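Local coordinates for protein nicking enzyme (Staphylococcus aureus, PDB 4HT4) that probably nicks plasmid DNA as a conjugative relaxase of the MobA/MobL family, starting transfer of resistance plasmids between staphylococci, at residues L67-V71 / L133-L137; S109-M115 / W168-W172; E173-N177 / R188-D192. The protein carries 1 engineered substitution. All blocks are in the same frame, centred on the assembly; numbering follows the deposited sequence.

The three contacts touch in succession, 1 to 2 and 2 to 3, across the relaxase domain. Interactions 1 and 2 have centres about 16 Å apart. There M115 CE packs against C135 CB at 3.6 Å, and L110 CD1 against L133 CD2 at 3.9 Å. Interactions 2 and 3 share helix 162-182, with centres about 14 Å apart. R169 NH2 and A191 O, 3.0 Å apart, probably hydrogen-bond between them. Interactions 1 and 3 lie on opposite sides of the chain centre and do not touch. Strand 130-136 of interaction 1 carries H130 and H132, which bind nickel together with H122. The L134 side chain is about 11 Å from that metal. R169 in interaction 2 meets the DNA directly.

Interaction 1: residues L67-V71 / L133-L137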
# COMPACT_ATOMS: atom_id res chain seq x y z
N LEU A 67 1.53 13.54 -3.58
CA LEU A 67 0.51 12.51 -3.69
C LEU A 67 -0.56 12.59 -2.60
O LEU A 67 -1.74 12.74 -2.90
CB LEU A 67 1.16 11.12 -3.67
CG LEU A 67 0.21 9.92 -3.60
CD1 LEU A 67 -0.70 9.89 -4.82
CD2 LEU A 67 1.00 8.63 -3.48
N TRP A 68 -0.14 12.51 -1.34
CA TRP A 68 -1.08 12.42 -0.23
C TRP A 68 -1.74 13.75 0.13
O TRP A 68 -2.75 13.78 0.83
CB TRP A 68 -0.43 11.77 0.98
CG TRP A 68 0.09 10.41 0.67
CD1 TRP A 68 1.40 10.02 0.60
CD2 TRP A 68 -0.69 9.25 0.35
NE1 TRP A 68 1.48 8.69 0.28
CE2 TRP A 68 0.21 8.19 0.12
CE3 TRP A 68 -2.06 9.00 0.25
CZ2 TRP A 68 -0.21 6.91 -0.21
CZ3 TRP A 68 -2.48 7.72 -0.07
CH2 TRP A 68 -1.56 6.70 -0.30
N ASN A 69 -1.17 14.85 -0.36
CA ASN A 69 -1.83 16.15 -0.25
C ASN A 69 -2.90 16.26 -1.33
O ASN A 69 -3.96 16.84 -1.11
CB ASN A 69 -0.83 17.30 -0.37
CG ASN A 69 -0.03 17.50 0.90
OD1 ASN A 69 -0.48 18.15 1.84
ND2 ASN A 69 1.18 16.95 0.93
N LYS A 70 -2.60 15.71 -2.50
CA LYS A 70 -3.56 15.66 -3.59
C LYS A 70 -4.72 14.75 -3.20
O LYS A 70 -5.86 15.00 -3.58
CB LYS A 70 -2.89 15.14 -4.86
CG LYS A 70 -3.77 15.20 -6.10
CD LYS A 70 -3.99 16.63 -6.56
CE LYS A 70 -4.77 16.68 -7.86
NZ LYS A 70 -4.97 18.07 -8.34
N VAL A 71 -4.41 13.71 -2.44
CA VAL A 71 -5.44 12.79 -1.95
C VAL A 71 -6.29 13.46 -0.88
O VAL A 71 -7.52 13.41 -0.94
CB VAL A 71 -4.81 11.50 -1.38
CG1 VAL A 71 -5.87 10.67 -0.66
CG2 VAL A 71 -4.17 10.69 -2.49
N LEU A 133 1.63 -1.26 2.60
CA LEU A 133 1.23 -0.77 1.29
C LEU A 133 0.06 0.22 1.38
O LEU A 133 -1.09 -0.18 1.55
CB LEU A 133 0.86 -1.92 0.36
CG LEU A 133 1.98 -2.79 -0.21
CD1 LEU A 133 2.45 -3.84 0.79
CD2 LEU A 133 1.54 -3.44 -1.51
N LEU A 134 0.37 1.51 1.27
CA LEU A 134 -0.65 2.55 1.24
C LEU A 134 -1.20 2.71 -0.17
O LEU A 134 -0.48 3.10 -1.09
CB LEU A 134 -0.10 3.88 1.75
CG LEU A 134 -0.37 4.23 3.21
CD1 LEU A 134 0.21 5.59 3.54
CD2 LEU A 134 -1.86 4.20 3.49
N CYS A 135 -2.49 2.43 -0.33
CA CYS A 135 -3.12 2.47 -1.64
C CYS A 135 -4.24 3.50 -1.70
O CYS A 135 -4.98 3.69 -0.73
CB CYS A 135 -3.68 1.09 -1.99
SG CYS A 135 -2.47 -0.25 -1.86
N THR A 136 -4.37 4.17 -2.84
CA THR A 136 -5.42 5.16 -3.04
C THR A 136 -6.78 4.48 -3.14
O THR A 136 -6.88 3.31 -3.54
CB THR A 136 -5.18 6.00 -4.30
OG1 THR A 136 -5.08 5.14 -5.45
CG2 THR A 136 -3.89 6.80 -4.16
N LEU A 137 -7.83 5.21 -2.79
CA LEU A 137 -9.19 4.67 -2.83
C LEU A 137 -9.92 5.11 -4.09
O LEU A 137 -11.08 4.74 -4.31
CB LEU A 137 -9.97 5.10 -1.59
CG LEU A 137 -9.43 4.67 -0.23
CD1 LEU A 137 -10.29 5.24 0.88
CD2 LEU A 137 -9.37 3.17 -0.12
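W68 reaches L134 with the far end of its indole. CZ2 lies 3.6 Å from L134 CB, and CH2 is close to the same atom. The two side chains meet at a slant. L134 CD1 lies over one face of the ring, towards its rim. L67 CD2 lies over the opposite face. The carbonyl oxygen of L134 sits at the ring edge, in its plane, with W68 CH2 3.8 Å away. The second cluster gathers round the methyl of T136. V71 CG2 is 4.2 Å from T136 CG2, and L67 CD1 and W68 CZ3 stand slightly further off. No hydrogen bond crosses between 67-71 and 133-137, and all the touching residues are buried.

The W68 CB points to the side of the strand. With CG beside the backbone N (chi1 -58°), the indole swings in and its six-membered ring meets L134. W68 NE1 donates to D118 OD2. T136 OG1 is hydrogen-bonded to I116 N and R138 O, so the hydroxyl is held and the methyl is left to meet the helix.

The axes of the helix and strand segments approach to 10.8 Å at 43°, a gap filled by these side chains. Helix 64-74 thus packs on a face of the five-stranded antiparallel sheet. W68 also touches A18, T19 and S22 of helix 18-26 and A83 of strand 81-89, so it joins two helices to the sheet.

Interaction 2: residues S109-M115 / W168-W172; sequences SLSNEGM and WRKRW. With nucleotides of chain B.
One carboxylate oxygen, E113 OE1, takes three hydrogen bonds from helix 162-182. W168 NE1 reaches it at 3.0 Å in a nearly straight bond (171°), on the syn side and close to the indole plane. R171 gives the other two and forms a salt bridge. Its NH1 lies 2.6 Å from E113 OE1, nearly in line with the C-O bond, and its NH2 comes from above the carboxylate plane. Both nitrogens are used end-on, near the guanidinium plane. R171 NH1 also makes a weak bond to S109 O.

W168 and R171 are one helical turn apart. W168 CD1 sits 3.6 Å above the centre of the R171 guanidinium. On the indole itself, L110 CD2 makes a CH-pi contact 3.7 Å from the centroid of the five-membered ring, 26° off its normal. M115, present as selenomethionine, adds an oblique Met-aromatic contact, with SE 5.1 Å from the centroid of the six-membered ring.

The 110-113 part of the loop is a type I beta turn and carries E113 to the helix. R169, on the same helix, faces the DNA, and its NH1 comes 3.2 Å from N3 of DA21 of chain B.

K164 makes a salt bridge to E113 OE2, and E167 makes one to R171. With positive groups on both its oxygens, E113 is probably held as the anion, in a charge network that ties the loop after helix 96-108 to helix 162-182.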
# COMPACT_ATOMS: atom_id res chain seq x y z
N SER A 109 0.89 -5.61 -8.91
CA SER A 109 -0.36 -6.27 -9.27
C SER A 109 -1.55 -5.45 -8.77
O SER A 109 -2.68 -5.68 -9.18
CB SER A 109 -0.40 -7.69 -8.69
OG SER A 109 -0.37 -7.67 -7.28
N LEU A 110 -1.27 -4.51 -7.87
CA LEU A 110 -2.30 -3.61 -7.37
C LEU A 110 -2.37 -2.35 -8.22
O LEU A 110 -3.46 -1.82 -8.48
CB LEU A 110 -2.03 -3.23 -5.91
CG LEU A 110 -2.06 -4.37 -4.89
CD1 LEU A 110 -1.80 -3.84 -3.49
CD2 LEU A 110 -3.39 -5.10 -4.96
N SER A 111 -1.22 -1.88 -8.68
CA SER A 111 -1.15 -0.71 -9.54
C SER A 111 -1.64 -1.04 -10.94
O SER A 111 -1.82 -0.15 -11.78
CB SER A 111 0.27 -0.14 -9.58
OG SER A 111 1.16 -1.04 -10.22
N ASN A 112 -1.84 -2.33 -11.21
CA ASN A 112 -2.35 -2.79 -12.49
C ASN A 112 -3.87 -2.77 -12.53
O ASN A 112 -4.48 -3.13 -13.53
CB ASN A 112 -1.84 -4.20 -12.78
CG ASN A 112 -0.82 -4.23 -13.90
OD1 ASN A 112 -1.13 -4.59 -15.03
ND2 ASN A 112 0.41 -3.84 -13.59
N GLU A 113 -4.48 -2.35 -11.42
CA GLU A 113 -5.94 -2.41 -11.28
C GLU A 113 -6.83 -1.15 -11.37
O GLU A 113 -8.05 -1.31 -11.51
CB GLU A 113 -6.31 -3.22 -10.03
CG GLU A 113 -5.87 -4.67 -10.09
CD GLU A 113 -6.35 -5.48 -8.91
OE1 GLU A 113 -5.52 -6.19 -8.29
OE2 GLU A 113 -7.56 -5.42 -8.59
N GLY A 114 -6.32 0.09 -11.29
CA GLY A 114 -4.93 0.45 -11.11
C GLY A 114 -4.76 1.56 -10.09
O GLY A 114 -5.01 2.73 -10.39
N MSE A 115 -4.35 1.18 -8.89
CA MSE A 115 -4.21 2.11 -7.79
C MSE A 115 -2.79 2.68 -7.75
O MSE A 115 -1.91 2.23 -8.48
CB MSE A 115 -4.52 1.41 -6.47
CG MSE A 115 -5.30 0.12 -6.65
SE MSE A 115 -5.31 -1.03 -5.07
CE MSE A 115 -6.48 0.03 -3.94
N TRP A 168 -7.21 -11.06 -3.42
CA TRP A 168 -5.91 -10.51 -3.05
C TRP A 168 -5.18 -11.42 -2.07
O TRP A 168 -3.95 -11.53 -2.12
CB TRP A 168 -6.07 -9.11 -2.45
CG TRP A 168 -6.25 -8.04 -3.48
CD1 TRP A 168 -5.93 -8.11 -4.81
CD2 TRP A 168 -6.78 -6.72 -3.27
NE1 TRP A 168 -6.23 -6.93 -5.43
CE2 TRP A 168 -6.76 -6.06 -4.51
CE3 TRP A 168 -7.28 -6.05 -2.15
CZ2 TRP A 168 -7.21 -4.75 -4.66
CZ3 TRP A 168 -7.72 -4.75 -2.31
CH2 TRP A 168 -7.69 -4.12 -3.55
N ARG A 169 -5.94 -12.06 -1.19
CA ARG A 169 -5.36 -12.99 -0.23
C ARG A 169 -4.75 -14.19 -0.94
O ARG A 169 -3.64 -14.61 -0.62
CB ARG A 169 -6.43 -13.47 0.76
CG ARG A 169 -6.96 -12.39 1.69
CD ARG A 169 -7.88 -13.00 2.73
NE ARG A 169 -7.25 -14.13 3.39
CZ ARG A 169 -6.49 -14.04 4.48
NH1 ARG A 169 -6.28 -12.86 5.05
NH2 ARG A 169 -5.96 -15.13 5.01
N LYS A 170 -5.47 -14.73 -1.91
CA LYS A 170 -5.00 -15.88 -2.67
C LYS A 170 -3.86 -15.48 -3.61
O LYS A 170 -2.97 -16.29 -3.90
CB LYS A 170 -6.14 -16.50 -3.48
N ARG A 171 -3.89 -14.24 -4.07
CA ARG A 171 -2.84 -13.73 -4.95
C ARG A 171 -1.51 -13.62 -4.21
O ARG A 171 -0.46 -13.96 -4.76
CB ARG A 171 -3.22 -12.37 -5.53
CG ARG A 171 -2.19 -11.80 -6.49
CD ARG A 171 -2.53 -10.37 -6.88
NE ARG A 171 -3.84 -10.27 -7.51
CZ ARG A 171 -4.36 -9.14 -7.96
NH1 ARG A 171 -3.69 -8.00 -7.84
NH2 ARG A 171 -5.56 -9.14 -8.52
N TRP A 172 -1.57 -13.15 -2.97
CA TRP A 172 -0.37 -13.01 -2.16
C TRP A 172 0.22 -14.36 -1.81
O TRP A 172 1.44 -14.50 -1.67
CB TRP A 172 -0.67 -12.20 -0.88
CG TRP A 172 0.48 -12.18 0.08
CD1 TRP A 172 0.46 -12.59 1.38
CD2 TRP A 172 1.81 -11.73 -0.18
NE1 TRP A 172 1.70 -12.42 1.95
CE2 TRP A 172 2.55 -11.89 1.01
CE3 TRP A 172 2.46 -11.21 -1.30
CZ2 TRP A 172 3.89 -11.55 1.11
CZ3 TRP A 172 3.80 -10.87 -1.20
CH2 TRP A 172 4.50 -11.05 -0.00
P DA B 21 -15.02 -12.34 5.76
OP1 DA B 21 -16.32 -12.98 5.45
OP2 DA B 21 -14.58 -12.21 7.17
O5' DA B 21 -13.87 -13.13 4.96
C5' DA B 21 -12.58 -12.56 4.84
C4' DA B 21 -11.47 -13.59 4.87
O4' DA B 21 -10.22 -12.89 5.09
C3' DA B 21 -11.51 -14.56 6.04
O3' DA B 21 -10.64 -15.65 5.76
C2' DA B 21 -10.99 -13.70 7.18
C1' DA B 21 -10.00 -12.76 6.48
N9 DA B 21 -10.17 -11.36 6.86
C8 DA B 21 -11.26 -10.79 7.44
N7 DA B 21 -11.13 -9.51 7.67
C5 DA B 21 -9.85 -9.22 7.21
C6 DA B 21 -9.10 -8.03 7.17
N6 DA B 21 -9.55 -6.86 7.62
N1 DA B 21 -7.86 -8.10 6.64
C2 DA B 21 -7.40 -9.27 6.19
N3 DA B 21 -8.02 -10.45 6.18
C4 DA B 21 -9.25 -10.35 6.71
P DA B 22 -10.50 -16.86 6.81
OP1 DA B 22 -9.97 -18.03 6.06
OP2 DA B 22 -11.77 -16.98 7.55
O5' DA B 22 -9.37 -16.36 7.82
C5' DA B 22 -8.11 -16.02 7.28
C4' DA B 22 -7.20 -15.40 8.32
O4' DA B 22 -7.33 -13.95 8.34
C3' DA B 22 -7.42 -15.85 9.77
O3' DA B 22 -6.25 -16.53 10.21
C2' DA B 22 -7.65 -14.54 10.52
C1' DA B 22 -6.91 -13.56 9.62
N9 DA B 22 -7.16 -12.13 9.84
C8 DA B 22 -6.21 -11.14 9.76
N7 DA B 22 -6.66 -9.94 9.99
C5 DA B 22 -8.01 -10.13 10.25
C6 DA B 22 -9.05 -9.24 10.56
N6 DA B 22 -8.87 -7.92 10.68
N1 DA B 22 -10.28 -9.76 10.76
C2 DA B 22 -10.45 -11.08 10.64
N3 DA B 22 -9.55 -12.01 10.35
C4 DA B 22 -8.34 -11.48 10.16

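Interaction 3: residues E173-N177 / R188-D192; sequences ENVQN and RVSAD
N177 turns its amide to the backbone of V189. ND2 donates to V189 O at 2.9 Å with an N-H...O angle of 165°. The bond lies in the amide plane of N177 and in the carbonyl plane of V189, on a lone pair. OD1 meets V189 N at 2.5 Å, with the donor tilted 18° from the plane of the N177 carbonyl. This is shorter than an ordinary hydrogen bond, and its exact length is doubtful. N177 thus appears to pair with both the N-H and the C=O of V189, and this pairing would set the rotation of its amide. The N177 CB points to the side of the loop. CG beside the backbone N (chi1 -74°) brings the amide round to V189.

E173, one turn earlier, is extended. Its CG passes 3.3 Å from V189 O, and its carboxylate lies further along the loop. OE1 takes a weak hydrogen bond from A191 N at 3.0 Å and also lies beside A191 CB.

The segments lie side by side in opposite directions, with N177 near R188 and E173 near S190. After helix 162-182 the chain doubles back along the helix surface as an extended tail with no regular secondary structure. Polar side chains of the helix, N177 and more weakly E173, meet its peptide groups.

V189 points its side chain at the helix. Its CG1 is 3.7 Å from Q176 OE1, and the two side chains cross at about a right angle. Q176 is extended and also touches P91. Y3 lies against E173, V189 and A191, so the N-terminal part of the chain covers this packing.

The R188 chain is bent, and one face of its guanidinium is towards N177 O. Its NH2 is hydrogen-bonded to F185 O, in the connection between helix 162-182 and this tail. The nearest atom of the contact is about 4 Å from the bound DNA.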
# COMPACT_ATOMS: atom_id res chain seq x y z
N GLU A 173 -0.64 -15.36 -1.68
CA GLU A 173 -0.19 -16.73 -1.45
C GLU A 173 0.57 -17.24 -2.66
O GLU A 173 1.66 -17.79 -2.53
CB GLU A 173 -1.38 -17.64 -1.16
CG GLU A 173 -1.03 -19.12 -1.19
CD GLU A 173 -2.26 -20.01 -1.15
OE1 GLU A 173 -3.12 -19.80 -0.28
OE2 GLU A 173 -2.35 -20.92 -2.00
N ASN A 174 -0.01 -17.05 -3.84
CA ASN A 174 0.58 -17.53 -5.08
C ASN A 174 1.89 -16.84 -5.43
O ASN A 174 2.85 -17.48 -5.83
CB ASN A 174 -0.42 -17.38 -6.23
CG ASN A 174 -1.64 -18.27 -6.06
OD1 ASN A 174 -1.78 -18.96 -5.05
ND2 ASN A 174 -2.53 -18.23 -7.04
N VAL A 175 1.92 -15.52 -5.27
CA VAL A 175 3.11 -14.74 -5.57
C VAL A 175 4.25 -15.11 -4.62
O VAL A 175 5.39 -15.28 -5.05
CB VAL A 175 2.84 -13.22 -5.50
CG1 VAL A 175 4.14 -12.44 -5.63
CG2 VAL A 175 1.87 -12.82 -6.60
N GLN A 176 3.93 -15.23 -3.34
CA GLN A 176 4.94 -15.57 -2.34
C GLN A 176 5.49 -16.98 -2.55
O GLN A 176 6.70 -17.19 -2.49
CB GLN A 176 4.36 -15.44 -0.93
CG GLN A 176 5.36 -15.71 0.17
CD GLN A 176 4.80 -15.46 1.55
OE1 GLN A 176 3.62 -15.11 1.70
NE2 GLN A 176 5.62 -15.63 2.57
N ASN A 177 4.59 -17.93 -2.78
CA ASN A 177 5.00 -19.31 -3.04
C ASN A 177 5.87 -19.43 -4.29
O ASN A 177 6.76 -20.27 -4.35
CB ASN A 177 3.77 -20.22 -3.17
CG ASN A 177 3.11 -20.49 -1.84
OD1 ASN A 177 3.75 -20.49 -0.79
ND2 ASN A 177 1.80 -20.74 -1.87
N ARG A 188 6.42 -23.69 1.57
CA ARG A 188 5.37 -22.93 0.91
C ARG A 188 4.42 -22.34 1.94
O ARG A 188 4.59 -22.55 3.14
CB ARG A 188 4.61 -23.80 -0.09
CG ARG A 188 5.49 -24.44 -1.15
CD ARG A 188 6.23 -23.39 -1.96
NE ARG A 188 7.57 -23.83 -2.33
CZ ARG A 188 7.87 -24.45 -3.47
NH1 ARG A 188 6.92 -24.71 -4.36
NH2 ARG A 188 9.12 -24.82 -3.72
N VAL A 189 3.41 -21.60 1.48
CA VAL A 189 2.51 -20.91 2.41
C VAL A 189 1.05 -20.96 1.96
O VAL A 189 0.76 -21.07 0.77
CB VAL A 189 2.97 -19.46 2.66
CG1 VAL A 189 2.22 -18.49 1.75
CG2 VAL A 189 2.78 -19.09 4.11
N SER A 190 0.13 -20.88 2.92
CA SER A 190 -1.30 -20.98 2.65
C SER A 190 -2.07 -19.85 3.31
O SER A 190 -1.65 -19.32 4.34
CB SER A 190 -1.84 -22.33 3.11
OG SER A 190 -3.24 -22.42 2.90
N ALA A 191 -3.22 -19.51 2.74
CA ALA A 191 -4.00 -18.37 3.20
C ALA A 191 -5.15 -18.77 4.12
O ALA A 191 -5.44 -18.08 5.10
CB ALA A 191 -4.53 -17.58 2.02
N ASP A 192 -5.81 -19.88 3.81
CA ASP A 192 -6.99 -20.31 4.55
C ASP A 192 -6.67 -20.81 5.96
O ASP A 192 -5.51 -20.84 6.37
CB ASP A 192 -7.76 -21.38 3.77